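Local coordinates for protein phosphothreonine lyase ospF (Shigella flexneri, PDB 3I0U) that removes the phosphate from phosphothreonine by a lyase reaction, as a secreted type III virulence effector probably acting on host phosphoproteins, at residues H151-R154 / Q155-C159; S162-R166 / S167-P171. All blocks are in the same frame, centred on the assembly; numbering follows the deposited sequence.

Contact 1 of 2, residues H151-R154 / Q155-C159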
loop_
_atom_site.group_PDB
_atom_site.type_symbol
_atom_site.label_atom_id
_atom_site.label_comp_id
_atom_site.label_asym_id
_atom_site.label_seq_id
_atom_site.Cartn_x
_atom_site.Cartn_y
_atom_site.Cartn_z
ATOM N N HIS A 151 9.073 -1.841 -9.589
ATOM C CA HIS A 151 9.023 -0.521 -10.151
ATOM C C HIS A 151 7.639 0.064 -9.902
ATOM O O HIS A 151 7.530 1.142 -9.306
ATOM C CB HIS A 151 9.360 -0.534 -11.632
ATOM C CG HIS A 151 9.437 0.828 -12.229
ATOM N ND1 HIS A 151 10.296 1.801 -11.760
ATOM C CD2 HIS A 151 8.749 1.394 -13.247
ATOM C CE1 HIS A 151 10.139 2.903 -12.471
ATOM N NE2 HIS A 151 9.209 2.681 -13.382
ATOM N N LYS A 152 6.595 -0.666 -10.307
ATOM C CA LYS A 152 5.215 -0.247 -10.095
ATOM C C LYS A 152 4.982 0.152 -8.634
ATOM O O LYS A 152 4.514 1.256 -8.374
ATOM C CB LYS A 152 4.214 -1.309 -10.582
ATOM C CG LYS A 152 3.997 -1.330 -12.110
ATOM C CD LYS A 152 3.410 -2.629 -12.718
ATOM C CE LYS A 152 1.944 -2.953 -12.360
ATOM N NZ LYS A 152 0.854 -1.920 -12.359
ATOM N N ILE A 153 5.391 -0.678 -7.690
ATOM C CA ILE A 153 5.258 -0.317 -6.273
ATOM C C ILE A 153 6.021 0.963 -5.903
ATOM O O ILE A 153 5.473 1.799 -5.232
ATOM C CB ILE A 153 5.649 -1.504 -5.315
ATOM C CG1 ILE A 153 4.729 -2.715 -5.552
ATOM C CG2 ILE A 153 5.567 -1.067 -3.868
ATOM C CD1 ILE A 153 5.246 -3.999 -5.027
ATOM N N ARG A 154 7.267 1.127 -6.374
ATOM C CA ARG A 154 8.041 2.346 -6.087
ATOM C C ARG A 154 7.306 3.594 -6.542
ATOM O O ARG A 154 7.155 4.546 -5.764
ATOM C CB ARG A 154 9.343 2.336 -6.803
ATOM C CG ARG A 154 10.531 1.932 -6.011
ATOM C CD ARG A 154 11.764 2.196 -6.861
ATOM N NE ARG A 154 12.721 2.908 -6.025
ATOM C CZ ARG A 154 13.545 3.870 -6.432
ATOM N NH1 ARG A 154 13.554 4.281 -7.709
ATOM N NH2 ARG A 154 14.357 4.451 -5.550
ATOM N N GLN A 155 6.837 3.544 -7.793
ATOM C CA GLN A 155 6.091 4.615 -8.441
ATOM C C GLN A 155 4.791 4.937 -7.740
ATOM O O GLN A 155 4.426 6.089 -7.630
ATOM C CB GLN A 155 5.785 4.244 -9.893
ATOM C CG GLN A 155 7.021 4.072 -10.762
ATOM C CD GLN A 155 7.679 5.391 -11.163
ATOM O OE1 GLN A 155 7.072 6.260 -11.793
ATOM N NE2 GLN A 155 8.943 5.531 -10.815
ATOM N N PHE A 156 4.110 3.904 -7.265
ATOM C CA PHE A 156 2.834 4.034 -6.619
ATOM C C PHE A 156 2.997 4.780 -5.297
ATOM O O PHE A 156 2.185 5.659 -5.005
ATOM C CB PHE A 156 2.269 2.626 -6.364
ATOM C CG PHE A 156 0.814 2.585 -6.035
ATOM C CD1 PHE A 156 -0.157 2.937 -7.000
ATOM C CD2 PHE A 156 0.384 2.147 -4.772
ATOM C CE1 PHE A 156 -1.546 2.874 -6.683
ATOM C CE2 PHE A 156 -1.021 2.072 -4.459
ATOM C CZ PHE A 156 -1.979 2.442 -5.413
ATOM N N ILE A 157 4.003 4.406 -4.485
ATOM C CA ILE A 157 4.248 5.052 -3.188
ATOM C C ILE A 157 4.517 6.555 -3.420
ATOM O O ILE A 157 3.925 7.442 -2.788
ATOM C CB ILE A 157 5.432 4.409 -2.426
ATOM C CG1 ILE A 157 5.163 2.939 -2.029
ATOM C CG2 ILE A 157 5.817 5.245 -1.249
ATOM C CD1 ILE A 157 3.783 2.653 -1.367
ATOM N N MET A 158 5.382 6.838 -4.374
ATOM C CA MET A 158 5.708 8.205 -4.748
ATOM C C MET A 158 4.416 8.977 -5.032
ATOM O O MET A 158 4.276 10.137 -4.664
ATOM C CB MET A 158 6.559 8.225 -5.999
ATOM C CG MET A 158 7.993 7.766 -5.824
ATOM S SD MET A 158 8.996 7.960 -7.382
ATOM C CE MET A 158 8.800 9.718 -7.740
ATOM N N CYS A 159 3.472 8.298 -5.660
ATOM C CA CYS A 159 2.263 8.892 -6.118
ATOM C C CYS A 159 1.212 9.089 -5.010
ATOM O O CYS A 159 0.551 10.132 -4.941
ATOM C CB CYS A 159 1.731 7.972 -7.158
ATOM S SG CYS A 159 0.711 8.810 -8.160
#
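Within the middle of the helix 147-166, Q155 lays CG over a face of the H151 ring one turn earlier. With CG anti to the backbone N (chi1 -175°), the H151 ring lies where Q155, bent at chi2, can cover one face. The Q155 CG lies 3.8 Å from the centroid of the H151 ring, a CH-pi contact displaced toward the rim. Further out, Q155 NE2 comes 3.3 Å from H151 CE1, the amide tilted 28° from the ring plane. Four successive i to i+4 backbone bonds link the two segments: Q155 N to H151 O is 2.9 Å and nearly straight, and F156, I157 and M158 follow on K152, I153 and R154. On another side of the helix, I153 CG2 meets I157 CG1 at 4.4 Å, both side chains also packing on F82 of strand 80-84, while F156 sets its ring edge-to-face with F30. The polar ends of the H151-Q155 pair are used elsewhere: H151 NE2 bonds P26 O and Q155 OE1 bonds Y28 N. These two bonds tie the helix to the backbone at P26 and Y28 and would limit rotation of the imidazole and amide, while the CH-pi contact holds the pair together.

Contact 2 of 2, residues S162-R166 / S167-P171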
loop_
_atom_site.group_PDB
_atom_site.type_symbol
_atom_site.label_atom_id
_atom_site.label_comp_id
_atom_site.label_asym_id
_atom_site.label_seq_id
_atom_site.Cartn_x
_atom_site.Cartn_y
_atom_site.Cartn_z
ATOM N N SER A 162 2.740 12.052 -3.009
ATOM C CA SER A 162 2.553 13.271 -3.757
ATOM C C SER A 162 1.112 13.803 -3.661
ATOM O O SER A 162 0.876 14.990 -3.552
ATOM C CB SER A 162 2.914 12.964 -5.197
ATOM O OG SER A 162 2.423 13.944 -6.048
ATOM N N ASN A 163 0.144 12.909 -3.694
ATOM C CA ASN A 163 -1.241 13.323 -3.637
ATOM C C ASN A 163 -1.640 13.814 -2.264
ATOM O O ASN A 163 -2.428 14.752 -2.150
ATOM C CB ASN A 163 -2.164 12.177 -4.031
ATOM C CG ASN A 163 -2.384 12.095 -5.516
ATOM O OD1 ASN A 163 -1.615 11.483 -6.245
ATOM N ND2 ASN A 163 -3.427 12.706 -5.971
ATOM N N LEU A 164 -1.121 13.170 -1.219
ATOM C CA LEU A 164 -1.373 13.600 0.155
ATOM C C LEU A 164 -0.718 14.912 0.442
ATOM O O LEU A 164 -1.345 15.784 0.996
ATOM C CB LEU A 164 -0.833 12.578 1.124
ATOM C CG LEU A 164 -1.701 11.520 1.804
ATOM C CD1 LEU A 164 -3.169 11.460 1.326
ATOM C CD2 LEU A 164 -1.004 10.204 1.713
ATOM N N LEU A 165 0.540 15.065 0.027
ATOM C CA LEU A 165 1.283 16.298 0.302
ATOM C C LEU A 165 0.641 17.506 -0.382
ATOM O O LEU A 165 0.571 18.601 0.169
ATOM C CB LEU A 165 2.777 16.133 -0.048
ATOM C CG LEU A 165 3.720 17.349 0.044
ATOM C CD1 LEU A 165 3.787 17.823 1.517
ATOM C CD2 LEU A 165 5.122 17.064 -0.524
ATOM N N ARG A 166 0.105 17.298 -1.564
ATOM C CA ARG A 166 -0.341 18.428 -2.308
ATOM C C ARG A 166 -1.751 18.833 -1.978
ATOM O O ARG A 166 -2.180 19.932 -2.236
ATOM C CB ARG A 166 0.001 18.256 -3.785
ATOM C CG ARG A 166 1.608 18.234 -3.944
ATOM C CD ARG A 166 2.141 17.778 -5.300
ATOM N NE ARG A 166 1.424 16.601 -5.815
ATOM C CZ ARG A 166 0.762 16.522 -6.987
ATOM N NH1 ARG A 166 0.736 17.557 -7.845
ATOM N NH2 ARG A 166 0.137 15.367 -7.306
ATOM N N SER A 167 -2.468 17.957 -1.316
ATOM C CA SER A 167 -3.702 18.379 -0.657
ATOM C C SER A 167 -3.459 18.796 0.800
ATOM O O SER A 167 -4.412 19.052 1.531
ATOM C CB SER A 167 -4.768 17.296 -0.718
ATOM O OG SER A 167 -4.891 16.741 -2.036
ATOM N N LYS A 168 -2.183 18.905 1.192
ATOM C CA LYS A 168 -1.732 19.369 2.524
ATOM C C LYS A 168 -2.340 18.596 3.683
ATOM O O LYS A 168 -2.704 19.145 4.653
ATOM C CB LYS A 168 -1.864 20.885 2.667
ATOM C CG LYS A 168 -0.724 21.608 1.969
ATOM C CD LYS A 168 -0.744 23.127 1.969
ATOM C CE LYS A 168 0.065 23.617 0.727
ATOM N NZ LYS A 168 0.007 25.098 0.418
ATOM N N ILE A 169 -2.450 17.295 3.516
ATOM C CA ILE A 169 -2.904 16.371 4.516
ATOM C C ILE A 169 -1.892 16.210 5.654
ATOM O O ILE A 169 -0.696 16.102 5.409
ATOM C CB ILE A 169 -3.156 15.004 3.850
ATOM C CG1 ILE A 169 -4.288 15.112 2.817
ATOM C CG2 ILE A 169 -3.415 13.905 4.885
ATOM C CD1 ILE A 169 -5.672 15.548 3.365
ATOM N N ALA A 170 -2.371 16.191 6.899
ATOM C CA ALA A 170 -1.501 16.039 8.054
ATOM C C ALA A 170 -1.135 14.572 8.207
ATOM O O ALA A 170 -2.034 13.697 8.190
ATOM C CB ALA A 170 -2.171 16.506 9.273
ATOM N N PRO A 171 0.183 14.279 8.344
ATOM C CA PRO A 171 0.670 12.959 8.720
ATOM C C PRO A 171 0.263 12.553 10.129
ATOM O O PRO A 171 0.085 13.387 10.979
ATOM C CB PRO A 171 2.190 13.121 8.650
ATOM C CG PRO A 171 2.431 14.570 8.849
ATOM C CD PRO A 171 1.301 15.217 8.123
#
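Backbone bonds close the last turn of the helix 147-166 between L164-L165 and K168-I169. I169 N reaches back to L164 O at 3.1 Å with an N-H...O angle of 166°, and K168 N bonds L165 O at 3.0 Å from well above the carbonyl plane. S167 N makes weak bonds to N163 O and L164 O. Among side-chain bonds, S167 OG donates to N163 O over 3.2 Å; its chi1 of -47° places the hydroxyl beside its own backbone N, turned back to the preceding turn. R166 curls back too, bent at chi3, and its NE gives a 2.8 Å bond to S162 O. That carbonyl also accepts R166 N, the two donors arriving from opposite faces of its plane, so backbone and side chain of one arginine grip the same oxygen. NE has a second, weak bond to S162 OG. The apolar contact is L164 CD1 against I169 CG1 at 4.1 Å, the two side chains meeting at a slant; L164 continues onto L98 and I169 onto I97 of helix 91-102. Past the turn, A170 N bonds Q90 OE1 and I169 O receives Y186 OH. K168 has positive phi (54°) and is the C-prime residue of a Schellman motif, here with a hydrophobic contact between L164 and I169 across the helix end.

In the fold
Contact 1 and contact 2 occupy the same helix, 147-166, in series, with centres about 16 Å apart and no direct touch between them. The centre of contact 1 lies about 9 Å from the centre of the chain, that of contact 2 about 16 Å, where the helix gives way to the loop leading to strand 187-191. Helix 91-102 runs past both: L101 meets F156 and C159 of contact 1 and N163 of contact 2. A bound methylpentanediol, probably from the crystallisation liquor, sits about 4 Å from the side chain of R154 in contact 1; the structure is the apo form.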